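Local coordinates for protein excinuclease ABC, subunit A. (Deinococcus radiodurans, PDB 2VF7) that binds DNA, ATP and zinc as a UvrA-family member of the ABC superfamily, and probably takes part in recognising damaged DNA for excision repair, at residues A[195-200]-A[216-221]; A[263-268]-A[276-281]; A[448-453]-A[471-476]; A[482-487]-A[763-768]. The protein carries 1 engineered substitution. All coordinates share one frame; numbering follows the deposited sequence.

Contact 1: A[195-200]-A[216-221]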
loop_
_atom_site.group_PDB
_atom_site.type_symbol
_atom_site.label_atom_id
_atom_site.label_comp_id
_atom_site.label_asym_id
_atom_site.label_seq_id
_atom_site.Cartn_x
_atom_site.Cartn_y
_atom_site.Cartn_z
ATOM N N ASP A 195 -41.077 -3.348 1.465
ATOM C CA ASP A 195 -41.458 -4.489 2.313
ATOM C C ASP A 195 -41.291 -4.248 3.799
ATOM O O ASP A 195 -41.994 -4.877 4.621
ATOM C CB ASP A 195 -40.812 -5.807 1.852
ATOM C CG ASP A 195 -41.434 -6.323 0.536
ATOM O OD1 ASP A 195 -42.542 -5.855 0.178
ATOM O OD2 ASP A 195 -40.832 -7.182 -0.130
ATOM N N ILE A 196 -40.391 -3.331 4.155
ATOM C CA ILE A 196 -40.279 -2.905 5.551
ATOM C C ILE A 196 -41.554 -2.170 5.950
ATOM O O ILE A 196 -42.132 -2.476 7.000
ATOM C CB ILE A 196 -38.979 -2.070 5.845
ATOM C CG1 ILE A 196 -37.753 -2.967 5.765
ATOM C CG2 ILE A 196 -39.042 -1.368 7.238
ATOM C CD1 ILE A 196 -36.509 -2.217 5.706
ATOM N N LEU A 197 -41.996 -1.221 5.121
ATOM C CA LEU A 197 -43.263 -0.520 5.348
ATOM C C LEU A 197 -44.505 -1.402 5.464
ATOM O O LEU A 197 -45.403 -1.050 6.221
ATOM C CB LEU A 197 -43.510 0.592 4.305
ATOM C CG LEU A 197 -42.492 1.738 4.138
ATOM C CD1 LEU A 197 -42.986 2.798 3.157
ATOM C CD2 LEU A 197 -42.150 2.363 5.492
ATOM N N VAL A 198 -44.591 -2.528 4.740
ATOM C CA VAL A 198 -45.790 -3.390 4.863
ATOM C C VAL A 198 -45.817 -4.132 6.196
ATOM O O VAL A 198 -46.909 -4.325 6.768
ATOM C CB VAL A 198 -46.054 -4.373 3.649
ATOM C CG1 VAL A 198 -45.734 -3.702 2.304
ATOM C CG2 VAL A 198 -45.282 -5.627 3.785
ATOM N N THR A 199 -44.634 -4.504 6.711
ATOM C CA THR A 199 -44.491 -5.083 8.067
ATOM C C THR A 199 -44.959 -4.062 9.112
ATOM O O THR A 199 -45.646 -4.386 10.080
ATOM C CB THR A 199 -42.999 -5.529 8.338
ATOM O OG1 THR A 199 -42.716 -6.708 7.591
ATOM C CG2 THR A 199 -42.729 -5.821 9.794
ATOM N N LEU A 200 -44.583 -2.811 8.905
ATOM C CA LEU A 200 -44.963 -1.756 9.823
ATOM C C LEU A 200 -46.433 -1.354 9.707
ATOM O O LEU A 200 -46.891 -0.542 10.496
ATOM C CB LEU A 200 -44.084 -0.525 9.616
ATOM C CG LEU A 200 -42.635 -0.564 10.073
ATOM C CD1 LEU A 200 -42.026 0.778 9.745
ATOM C CD2 LEU A 200 -42.567 -0.856 11.575
ATOM N N ARG A 216 -46.407 10.524 5.631
ATOM C CA ARG A 216 -45.586 10.987 4.506
ATOM C C ARG A 216 -44.305 11.662 5.001
ATOM O O ARG A 216 -43.224 11.378 4.498
ATOM C CB ARG A 216 -46.370 11.850 3.516
ATOM C CG ARG A 216 -47.625 11.116 2.997
ATOM C CD ARG A 216 -48.385 11.855 1.897
ATOM N NE ARG A 216 -48.159 13.279 1.990
ATOM C CZ ARG A 216 -49.017 14.141 2.495
ATOM N NH1 ARG A 216 -50.187 13.735 2.948
ATOM N NH2 ARG A 216 -48.690 15.412 2.541
ATOM N N HIS A 217 -44.429 12.495 6.026
ATOM C CA HIS A 217 -43.272 13.112 6.657
ATOM C C HIS A 217 -42.270 12.086 7.203
ATOM O O HIS A 217 -41.074 12.167 6.906
ATOM C CB HIS A 217 -43.718 14.055 7.772
ATOM C CG HIS A 217 -42.676 15.056 8.156
ATOM N ND1 HIS A 217 -41.919 14.941 9.302
ATOM C CD2 HIS A 217 -42.252 16.184 7.535
ATOM C CE1 HIS A 217 -41.075 15.955 9.372
ATOM N NE2 HIS A 217 -41.259 16.725 8.313
ATOM N N TRP A 218 -42.758 11.133 7.995
ATOM C CA TRP A 218 -41.921 10.074 8.589
ATOM C C TRP A 218 -41.100 9.312 7.552
ATOM O O TRP A 218 -39.876 9.249 7.635
ATOM C CB TRP A 218 -42.803 9.097 9.362
ATOM C CG TRP A 218 -42.049 8.185 10.251
ATOM C CD1 TRP A 218 -41.650 8.444 11.525
ATOM C CD2 TRP A 218 -41.604 6.858 9.950
ATOM N NE1 TRP A 218 -40.977 7.367 12.040
ATOM C CE2 TRP A 218 -40.936 6.375 11.098
ATOM C CE3 TRP A 218 -41.711 6.027 8.828
ATOM C CZ2 TRP A 218 -40.363 5.103 11.157
ATOM C CZ3 TRP A 218 -41.140 4.755 8.886
ATOM C CH2 TRP A 218 -40.479 4.307 10.049
ATOM N N ILE A 219 -41.787 8.751 6.561
ATOM C CA ILE A 219 -41.163 8.003 5.473
ATOM C C ILE A 219 -39.998 8.766 4.836
ATOM O O ILE A 219 -38.921 8.208 4.591
ATOM C CB ILE A 219 -42.233 7.620 4.414
ATOM C CG1 ILE A 219 -43.239 6.655 5.048
ATOM C CG2 ILE A 219 -41.597 7.030 3.149
ATOM C CD1 ILE A 219 -44.407 6.305 4.184
ATOM N N LEU A 220 -40.246 10.048 4.577
ATOM C CA LEU A 220 -39.320 10.937 3.876
ATOM C C LEU A 220 -38.215 11.534 4.762
ATOM O O LEU A 220 -37.090 11.673 4.304
ATOM C CB LEU A 220 -40.116 12.054 3.203
ATOM C CG LEU A 220 -40.459 12.069 1.711
ATOM C CD1 LEU A 220 -40.630 10.693 1.050
ATOM C CD2 LEU A 220 -41.710 12.921 1.508
ATOM N N PHE A 221 -38.522 11.868 6.017
ATOM C CA PHE A 221 -37.608 12.681 6.843
ATOM C C PHE A 221 -37.069 12.100 8.180
ATOM O O PHE A 221 -36.098 12.645 8.740
ATOM C CB PHE A 221 -38.178 14.093 7.054
ATOM C CG PHE A 221 -38.443 14.837 5.764
ATOM C CD1 PHE A 221 -37.401 15.407 5.038
ATOM C CD2 PHE A 221 -39.743 14.961 5.271
ATOM C CE1 PHE A 221 -37.648 16.097 3.836
ATOM C CE2 PHE A 221 -40.006 15.650 4.073
ATOM C CZ PHE A 221 -38.955 16.218 3.350
#
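Within the UvrA DNA-binding domain, segment 195-200, with Leu197 on helix 187-199 and Leu200 just beyond, packs against Trp218 and Ile219 of helix 213-221. The backbones stay well apart, the nearest CA atoms being those of Leu197 and Ile219 at 8.8 Å, so the gap is bridged by side-chain ends alone, with no hydrogen bond across it. Leu197 uses both branches: its CD1 meets the end methyl of Ile219, CD1 to CD1 at 3.9 Å, with the two chains running obliquely to each other, while Leu197 CD2 approaches the edge of the indole near its plane, 4.3 Å from Trp218 CZ3. Leu200 lies almost at a right angle to the tryptophan side chain and touches the same six-membered ring. What carries the indole across is its first torsion: with CG opposite the backbone N (chi1 -167°), the benzo end reaches the leucines. The pyrrole nitrogen NE1 has its own hydrogen bond, to Glu224, and the Trp218 ring stacks on Phe255, which Leu197 also touches. Val228 of strand 227-230 also touches Ile196 and Leu200. Leu200 CD1 comes obliquely to the outer corner of the benzo ring, 4.2 Å from Trp218 CZ3 against 3.9 Å from Trp218 CH2.

Contact 2: A[263-268]-A[276-281]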
loop_
_atom_site.group_PDB
_atom_site.type_symbol
_atom_site.label_atom_id
_atom_site.label_comp_id
_atom_site.label_asym_id
_atom_site.label_seq_id
_atom_site.Cartn_x
_atom_site.Cartn_y
_atom_site.Cartn_z
ATOM N N LEU A 263 -28.706 11.355 1.190
ATOM C CA LEU A 263 -27.554 12.100 1.688
ATOM C C LEU A 263 -26.366 11.185 2.034
ATOM O O LEU A 263 -25.210 11.588 1.879
ATOM C CB LEU A 263 -27.939 12.969 2.892
ATOM C CG LEU A 263 -29.028 14.049 2.802
ATOM C CD1 LEU A 263 -29.007 14.863 4.082
ATOM C CD2 LEU A 263 -28.878 14.978 1.593
ATOM N N HIS A 264 -26.644 9.978 2.517
ATOM C CA HIS A 264 -25.584 9.007 2.762
ATOM C C HIS A 264 -24.995 8.564 1.430
ATOM O O HIS A 264 -23.786 8.412 1.310
ATOM C CB HIS A 264 -26.082 7.779 3.549
ATOM C CG HIS A 264 -24.989 6.823 3.946
ATOM N ND1 HIS A 264 -24.328 6.018 3.036
ATOM C CD2 HIS A 264 -24.444 6.546 5.157
ATOM C CE1 HIS A 264 -23.420 5.294 3.671
ATOM N NE2 HIS A 264 -23.473 5.593 4.958
ATOM N N THR A 265 -25.847 8.339 0.435
ATOM C CA THR A 265 -25.350 7.934 -0.865
ATOM C C THR A 265 -24.497 9.045 -1.478
ATOM O O THR A 265 -23.422 8.778 -2.007
ATOM C CB THR A 265 -26.477 7.491 -1.811
ATOM O OG1 THR A 265 -27.275 6.497 -1.158
ATOM C CG2 THR A 265 -25.905 6.879 -3.084
ATOM N N PHE A 266 -24.962 10.287 -1.386
ATOM C CA PHE A 266 -24.205 11.423 -1.906
ATOM C C PHE A 266 -22.810 11.535 -1.286
ATOM O O PHE A 266 -21.841 11.805 -1.989
ATOM C CB PHE A 266 -24.973 12.739 -1.697
ATOM C CG PHE A 266 -24.263 13.967 -2.248
ATOM C CD1 PHE A 266 -24.375 14.313 -3.599
ATOM C CD2 PHE A 266 -23.496 14.778 -1.417
ATOM C CE1 PHE A 266 -23.742 15.445 -4.116
ATOM C CE2 PHE A 266 -22.847 15.914 -1.927
ATOM C CZ PHE A 266 -22.977 16.246 -3.281
ATOM N N ALA A 267 -22.720 11.332 0.022
ATOM C CA ALA A 267 -21.538 11.708 0.765
ATOM C C ALA A 267 -20.432 10.675 0.692
ATOM O O ALA A 267 -19.269 10.991 0.997
ATOM C CB ALA A 267 -21.904 11.978 2.223
ATOM N N ASN A 268 -20.792 9.456 0.271
ATOM C CA ASN A 268 -20.021 8.252 0.601
ATOM C C ASN A 268 -19.700 7.311 -0.537
ATOM O O ASN A 268 -18.773 6.511 -0.419
ATOM C CB ASN A 268 -20.730 7.454 1.707
ATOM C CG ASN A 268 -20.655 8.135 3.063
ATOM O OD1 ASN A 268 -19.598 8.170 3.695
ATOM N ND2 ASN A 268 -21.778 8.687 3.515
ATOM N N LYS A 276 -24.540 10.968 -9.470
ATOM C CA LYS A 276 -25.283 11.790 -10.409
ATOM C C LYS A 276 -26.784 11.479 -10.382
ATOM O O LYS A 276 -27.600 12.366 -10.609
ATOM C CB LYS A 276 -24.705 11.623 -11.819
ATOM C CG LYS A 276 -24.701 12.907 -12.643
ATOM C CD LYS A 276 -23.448 13.020 -13.516
ATOM C CE LYS A 276 -23.465 14.321 -14.339
ATOM N NZ LYS A 276 -22.197 14.577 -15.098
ATOM N N ARG A 277 -27.138 10.224 -10.103
ATOM C CA ARG A 277 -28.544 9.808 -9.977
ATOM C C ARG A 277 -29.161 10.442 -8.735
ATOM O O ARG A 277 -30.153 11.167 -8.819
ATOM C CB ARG A 277 -28.660 8.282 -9.878
ATOM C CG ARG A 277 -30.078 7.791 -9.739
ATOM C CD ARG A 277 -30.147 6.520 -8.908
ATOM N NE ARG A 277 -31.542 6.163 -8.633
ATOM C CZ ARG A 277 -32.134 6.202 -7.434
ATOM N NH1 ARG A 277 -31.449 6.559 -6.339
ATOM N NH2 ARG A 277 -33.427 5.860 -7.331
ATOM N N VAL A 278 -28.545 10.138 -7.593
ATOM C CA VAL A 278 -28.858 10.710 -6.280
ATOM C C VAL A 278 -29.035 12.241 -6.309
ATOM O O VAL A 278 -29.969 12.788 -5.713
ATOM C CB VAL A 278 -27.779 10.223 -5.256
ATOM C CG1 VAL A 278 -27.335 11.297 -4.295
ATOM C CG2 VAL A 278 -28.286 8.984 -4.523
ATOM N N GLN A 279 -28.156 12.910 -7.046
ATOM C CA GLN A 279 -28.166 14.359 -7.154
ATOM C C GLN A 279 -29.404 14.887 -7.881
ATOM O O GLN A 279 -29.766 16.035 -7.706
ATOM C CB GLN A 279 -26.885 14.838 -7.838
ATOM C CG GLN A 279 -26.266 16.089 -7.228
ATOM C CD GLN A 279 -24.814 16.288 -7.651
ATOM O OE1 GLN A 279 -24.171 15.373 -8.191
ATOM N NE2 GLN A 279 -24.287 17.493 -7.408
ATOM N N GLY A 280 -30.052 14.042 -8.683
ATOM C CA GLY A 280 -31.329 14.394 -9.311
ATOM C C GLY A 280 -32.509 14.587 -8.349
ATOM O O GLY A 280 -33.525 15.174 -8.722
ATOM N N TYR A 281 -32.379 14.090 -7.120
ATOM C CA TYR A 281 -33.431 14.198 -6.098
ATOM C C TYR A 281 -33.051 15.181 -4.991
ATOM O O TYR A 281 -33.639 15.167 -3.899
ATOM C CB TYR A 281 -33.728 12.818 -5.496
ATOM C CG TYR A 281 -33.868 11.746 -6.545
ATOM C CD1 TYR A 281 -35.086 11.536 -7.191
ATOM C CD2 TYR A 281 -32.778 10.948 -6.910
ATOM C CE1 TYR A 281 -35.219 10.554 -8.164
ATOM C CE2 TYR A 281 -32.905 9.965 -7.893
ATOM C CZ TYR A 281 -34.131 9.780 -8.510
ATOM O OH TYR A 281 -34.281 8.821 -9.485
#
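Thr265, then Phe266, carry helix 258-268 against Val278 of helix 272-278 and Gln279, the residue after it; the two helices are consecutive in the UvrA DNA-binding domain and joined by a short turn. Thr265 comes first: its CG2 presses on Val278 CG2 at 3.5 Å, tighter than a usual methyl contact, while its hydroxyl turns back to bond His261 O in its own helix. At Phe266, CB rests 3.8 Å from Val278 CG1, so the valine's two methyls are shared between neighbouring residues of the facing helix. With an alanine at Val278 both methyls would go, which would probably open a gap between the helices beside Thr265 CG2 and Phe266 CB. Lys275 makes a cation-pi contact with the Phe266 ring, and the side chain of Phe266 lies about 10 Å from that of the zinc ligand Cys154. The phenyl ring, with CG anti to the backbone N (chi1 -178°), swings out to Gln279; ring and amide planes stand 77° apart, and the amide carbon Gln279 CD lies in the ring plane at the edge, 3.8 Å from Phe266 CE1.

Contact 3: A[448-453]-A[471-476]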
loop_
_atom_site.group_PDB
_atom_site.type_symbol
_atom_site.label_atom_id
_atom_site.label_comp_id
_atom_site.label_asym_id
_atom_site.label_seq_id
_atom_site.Cartn_x
_atom_site.Cartn_y
_atom_site.Cartn_z
ATOM N N ASP A 448 21.393 12.123 -25.107
ATOM C CA ASP A 448 22.698 11.507 -24.891
ATOM C C ASP A 448 22.775 10.165 -25.633
ATOM O O ASP A 448 23.808 9.814 -26.201
ATOM C CB ASP A 448 22.958 11.300 -23.388
ATOM C CG ASP A 448 23.085 12.627 -22.604
ATOM O OD1 ASP A 448 22.467 12.771 -21.518
ATOM O OD2 ASP A 448 23.817 13.518 -23.059
ATOM N N TRP A 449 21.667 9.431 -25.627
ATOM C CA TRP A 449 21.593 8.088 -26.189
ATOM C C TRP A 449 20.185 7.892 -26.768
ATOM O O TRP A 449 19.217 8.536 -26.324
ATOM C CB TRP A 449 21.853 7.088 -25.062
ATOM C CG TRP A 449 22.045 5.621 -25.407
ATOM C CD1 TRP A 449 21.076 4.666 -25.458
ATOM C CD2 TRP A 449 23.290 4.936 -25.632
ATOM N NE1 TRP A 449 21.624 3.441 -25.744
ATOM C CE2 TRP A 449 22.985 3.576 -25.842
ATOM C CE3 TRP A 449 24.628 5.345 -25.694
ATOM C CZ2 TRP A 449 23.960 2.624 -26.125
ATOM C CZ3 TRP A 449 25.600 4.399 -25.980
ATOM C CH2 TRP A 449 25.258 3.051 -26.198
ATOM N N LEU A 450 20.065 7.016 -27.764
ATOM C CA LEU A 450 18.745 6.698 -28.282
ATOM C C LEU A 450 18.540 5.237 -28.643
ATOM O O LEU A 450 19.440 4.578 -29.123
ATOM C CB LEU A 450 18.368 7.652 -29.427
ATOM C CG LEU A 450 18.478 7.301 -30.893
ATOM C CD1 LEU A 450 17.379 6.321 -31.314
ATOM C CD2 LEU A 450 18.371 8.595 -31.677
ATOM N N VAL A 451 17.341 4.738 -28.375
ATOM C CA VAL A 451 16.947 3.374 -28.724
ATOM C C VAL A 451 15.825 3.398 -29.776
ATOM O O VAL A 451 14.686 3.775 -29.466
ATOM C CB VAL A 451 16.457 2.599 -27.486
ATOM C CG1 VAL A 451 16.327 1.124 -27.803
ATOM C CG2 VAL A 451 17.389 2.831 -26.272
ATOM N N ASP A 452 16.155 2.998 -31.009
ATOM C CA ASP A 452 15.174 2.979 -32.108
ATOM C C ASP A 452 14.612 1.580 -32.292
ATOM O O ASP A 452 15.351 0.617 -32.539
ATOM C CB ASP A 452 15.768 3.513 -33.429
ATOM C CG ASP A 452 14.693 4.012 -34.403
ATOM O OD1 ASP A 452 14.675 3.556 -35.577
ATOM O OD2 ASP A 452 13.868 4.875 -34.007
ATOM N N VAL A 453 13.291 1.493 -32.176
ATOM C CA VAL A 453 12.576 0.225 -32.108
ATOM C C VAL A 453 11.796 -0.087 -33.413
ATOM O O VAL A 453 11.123 0.779 -33.979
ATOM C CB VAL A 453 11.621 0.188 -30.869
ATOM C CG1 VAL A 453 10.781 -1.051 -30.865
ATOM C CG2 VAL A 453 12.402 0.258 -29.565
ATOM N N GLU A 471 23.953 10.441 -33.365
ATOM C CA GLU A 471 24.713 10.615 -34.607
ATOM C C GLU A 471 25.016 9.319 -35.371
ATOM O O GLU A 471 25.270 9.352 -36.577
ATOM C CB GLU A 471 26.014 11.389 -34.340
ATOM C CG GLU A 471 25.810 12.890 -34.064
ATOM C CD GLU A 471 25.599 13.716 -35.335
ATOM O OE1 GLU A 471 26.535 13.806 -36.168
ATOM O OE2 GLU A 471 24.495 14.283 -35.495
ATOM N N GLY A 472 24.991 8.189 -34.670
ATOM C CA GLY A 472 25.270 6.889 -35.281
ATOM C C GLY A 472 24.064 6.239 -35.941
ATOM O O GLY A 472 24.188 5.189 -36.575
ATOM N N LEU A 473 22.897 6.856 -35.784
ATOM C CA LEU A 473 21.675 6.411 -36.454
ATOM C C LEU A 473 21.777 6.713 -37.960
ATOM O O LEU A 473 21.049 6.164 -38.793
ATOM C CB LEU A 473 20.468 7.109 -35.822
ATOM C CG LEU A 473 19.029 6.653 -36.082
ATOM C CD1 LEU A 473 18.776 5.232 -35.604
ATOM C CD2 LEU A 473 18.071 7.604 -35.414
ATOM N N LYS A 474 22.719 7.587 -38.286
ATOM C CA LYS A 474 22.994 8.013 -39.642
ATOM C C LYS A 474 23.553 6.856 -40.485
ATOM O O LYS A 474 23.637 6.964 -41.712
ATOM C CB LYS A 474 23.962 9.203 -39.568
ATOM C CG LYS A 474 24.484 9.769 -40.869
ATOM C CD LYS A 474 24.876 11.250 -40.721
ATOM C CE LYS A 474 25.556 11.581 -39.386
ATOM N NZ LYS A 474 25.576 13.061 -39.165
ATOM N N HIS A 475 23.900 5.745 -39.831
ATOM C CA HIS A 475 24.460 4.579 -40.516
ATOM C C HIS A 475 23.522 3.360 -40.548
ATOM O O HIS A 475 23.926 2.268 -40.945
ATOM C CB HIS A 475 25.801 4.189 -39.890
ATOM C CG HIS A 475 26.833 5.274 -39.925
ATOM N ND1 HIS A 475 27.332 5.862 -38.781
ATOM C CD2 HIS A 475 27.476 5.865 -40.962
ATOM C CE1 HIS A 475 28.230 6.774 -39.111
ATOM N NE2 HIS A 475 28.335 6.797 -40.429
ATOM N N VAL A 476 22.277 3.542 -40.114
ATOM C CA VAL A 476 21.269 2.466 -40.171
ATOM C C VAL A 476 20.043 2.906 -41.003
ATOM O O VAL A 476 19.234 3.736 -40.557
ATOM C CB VAL A 476 20.965 1.814 -38.751
ATOM C CG1 VAL A 476 21.590 2.613 -37.614
ATOM C CG2 VAL A 476 19.471 1.554 -38.513
#
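The carboxylate of Asp452 is the flat group nearest this contact, yet Leu473 meets the residue at its CB, with Leu473 CD1 4.1 Å from Asp452 CB. Both carboxylate oxygens are bound elsewhere: OD2 to Thr481 and Thr42, OD1 to Ser479, three hydroxyl partners that should hold the buried group from turning. The carboxylate of Glu471 is approached from above its plane by Lys474 NZ, a salt bridge of 3.2 Å to Glu471 OE1 that ties the 3-10 turn to itself. The apolar part of the contact is Leu473 on Leu450: CD2 meets CD2 at 3.9 Å, the two side chains crossing nearly at a right angle. In Leu473, chi1 of -167° sends CG toward the strand, and the fork there gives CD2 to Leu450 and CD1 to Asp452. All three touching residues are buried. The contact lays the 3-10 turn 471-475 over one side of strand 449-453 in the mixed sheet of an ABC-type ATPase module, with the Asp452 side chain about 9 Å from a bound ADP. Strand 449-453 runs between parallel strand 38-42, which leads into the P-loop, and antiparallel strand 464-468; Val451 points from the other side of the strand into 29-34.

Contact 4: A[482-487]-A[763-768]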
loop_
_atom_site.group_PDB
_atom_site.type_symbol
_atom_site.label_atom_id
_atom_site.label_comp_id
_atom_site.label_asym_id
_atom_site.label_seq_id
_atom_site.Cartn_x
_atom_site.Cartn_y
_atom_site.Cartn_z
ATOM N N GLY A 482 15.876 7.877 -38.438
ATOM C CA GLY A 482 17.109 8.319 -39.087
ATOM C C GLY A 482 16.903 9.015 -40.417
ATOM O O GLY A 482 17.748 9.799 -40.841
ATOM N N GLN A 483 15.778 8.736 -41.072
ATOM C CA GLN A 483 15.474 9.326 -42.380
ATOM C C GLN A 483 14.959 10.747 -42.253
ATOM O O GLN A 483 15.368 11.633 -43.005
ATOM C CB GLN A 483 14.459 8.480 -43.145
ATOM C CG GLN A 483 15.028 7.189 -43.714
ATOM C CD GLN A 483 13.946 6.199 -44.092
ATOM O OE1 GLN A 483 12.803 6.580 -44.359
ATOM N NE2 GLN A 483 14.297 4.918 -44.109
ATOM N N TYR A 484 14.046 10.960 -41.313
ATOM C CA TYR A 484 13.556 12.300 -41.012
ATOM C C TYR A 484 14.655 13.148 -40.395
ATOM O O TYR A 484 14.795 14.324 -40.706
ATOM C CB TYR A 484 12.297 12.231 -40.130
ATOM C CG TYR A 484 11.092 11.869 -40.962
ATOM C CD1 TYR A 484 10.781 10.538 -41.227
ATOM C CD2 TYR A 484 10.301 12.863 -41.549
ATOM C CE1 TYR A 484 9.706 10.199 -42.030
ATOM C CE2 TYR A 484 9.213 12.533 -42.356
ATOM C CZ TYR A 484 8.929 11.199 -42.593
ATOM O OH TYR A 484 7.862 10.856 -43.387
ATOM N N LEU A 485 15.468 12.511 -39.565
ATOM C CA LEU A 485 16.492 13.191 -38.788
ATOM C C LEU A 485 17.704 13.583 -39.643
ATOM O O LEU A 485 18.264 14.670 -39.463
ATOM C CB LEU A 485 16.900 12.294 -37.603
ATOM C CG LEU A 485 17.369 12.850 -36.257
ATOM C CD1 LEU A 485 16.271 13.598 -35.533
ATOM C CD2 LEU A 485 17.885 11.706 -35.403
ATOM N N PHE A 486 18.092 12.719 -40.586
ATOM C CA PHE A 486 19.327 12.921 -41.358
ATOM C C PHE A 486 19.200 12.878 -42.888
ATOM O O PHE A 486 20.093 13.361 -43.586
ATOM C CB PHE A 486 20.420 11.922 -40.933
ATOM C CG PHE A 486 20.757 11.954 -39.468
ATOM C CD1 PHE A 486 21.205 13.127 -38.859
ATOM C CD2 PHE A 486 20.647 10.798 -38.696
ATOM C CE1 PHE A 486 21.514 13.151 -37.500
ATOM C CE2 PHE A 486 20.959 10.813 -37.348
ATOM C CZ PHE A 486 21.397 11.990 -36.750
ATOM N N ALA A 487 18.126 12.294 -43.415
ATOM C CA ALA A 487 18.026 12.083 -44.869
ATOM C C ALA A 487 17.005 12.966 -45.576
ATOM O O ALA A 487 16.872 12.887 -46.802
ATOM C CB ALA A 487 17.775 10.612 -45.194
ATOM N N GLY A 763 0.834 11.082 -30.364
ATOM C CA GLY A 763 1.457 9.761 -30.354
ATOM C C GLY A 763 1.831 9.239 -31.721
ATOM O O GLY A 763 1.985 8.039 -31.907
ATOM N N LEU A 764 1.984 10.138 -32.689
ATOM C CA LEU A 764 2.340 9.747 -34.044
ATOM C C LEU A 764 3.766 10.125 -34.413
ATOM O O LEU A 764 4.245 11.220 -34.101
ATOM C CB LEU A 764 1.343 10.322 -35.065
ATOM C CG LEU A 764 0.247 9.413 -35.656
ATOM C CD1 LEU A 764 -0.581 8.760 -34.587
ATOM C CD2 LEU A 764 -0.656 10.178 -36.610
ATOM N N HIS A 765 4.433 9.191 -35.083
ATOM C CA HIS A 765 5.764 9.402 -35.615
ATOM C C HIS A 765 5.700 10.355 -36.835
ATOM O O HIS A 765 4.677 10.399 -37.524
ATOM C CB HIS A 765 6.360 8.038 -35.960
ATOM C CG HIS A 765 7.808 8.080 -36.320
ATOM N ND1 HIS A 765 8.248 8.188 -37.623
ATOM C CD2 HIS A 765 8.919 8.031 -35.554
ATOM C CE1 HIS A 765 9.566 8.205 -37.643
ATOM N NE2 HIS A 765 9.999 8.112 -36.400
ATOM N N PRO A 766 6.761 11.164 -37.084
ATOM C CA PRO A 766 6.758 11.950 -38.324
ATOM C C PRO A 766 6.345 11.156 -39.575
ATOM O O PRO A 766 5.731 11.724 -40.463
ATOM C CB PRO A 766 8.213 12.425 -38.427
ATOM C CG PRO A 766 8.631 12.561 -37.013
ATOM C CD PRO A 766 7.953 11.468 -36.260
ATOM N N ALA A 767 6.681 9.865 -39.632
ATOM C CA ALA A 767 6.327 9.014 -40.764
ATOM C C ALA A 767 4.847 8.636 -40.767
ATOM O O ALA A 767 4.261 8.441 -41.833
ATOM C CB ALA A 767 7.189 7.762 -40.791
ATOM N N ASP A 768 4.256 8.525 -39.580
ATOM C CA ASP A 768 2.849 8.174 -39.440
ATOM C C ASP A 768 1.968 9.320 -39.923
ATOM O O ASP A 768 0.934 9.085 -40.534
ATOM C CB ASP A 768 2.471 7.868 -37.978
ATOM C CG ASP A 768 3.058 6.549 -37.437
ATOM O OD1 ASP A 768 3.212 5.544 -38.176
ATOM O OD2 ASP A 768 3.329 6.514 -36.220
#
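Tyr484 has CG anti to its carbonyl carbon (chi1 -78°), which sends the ring toward Pro766 and Ala767, while His765, with CG anti to its backbone N (chi1 -171°), folds back to cap the helix that follows. Pro766 CB sits over one face of the tyrosine ring, 3.9 Å from its centroid and 16° off the normal, a CH-pi contact. Ala767 CB comes obliquely, 3.7 Å from Tyr484 CE1. The hydroxyl OH passes beside Ala767 CA but bonds Glu770 and Arg489. A leucine in place of Tyr484 would probably leave Glu770 and Arg489 without their shared hydroxyl and Pro766 without its aromatic face. His765 and Asp768 form a capping box: Ala767 N gives to His765 ND1 at 3.1 Å, and His765 N to Asp768 OD2 at 3.1 Å, which also binds Ser45. Sequence and position are consistent with the D-loop of an ABC ATPase, and the His765 side chain lies about 8 Å from a bound ADP. The contact thus joins helix 480-487, which packs on helix 441-444 near the sheet of strand 38-42, to the start of helix 766-781, which follows strand 753-758 of the other six-stranded sheet.

The four contacts follow one another along the chain and fall into two pairs on opposite sides of its centre. Contacts 1 and 2 lie within the DNA-binding domain, centres about 20 Å apart, and share helix 258-268: its start touches Leu220 and Phe221 of contact 1, its end forms contact 2. Contacts 3 and 4 have centres about 12 Å apart and touch, Leu473 CD2 lying 3.7 Å from Gly482 N; contact 3 includes strand 449-453 of the sheet that holds strand 38-42, and contact 4 lies next to it. Centres of contacts 1 and 3 stand about 74 Å apart. One pair lies within the DNA-binding region and the other near a bound ADP, where contact 4 joins parts of the chain 276 residues apart.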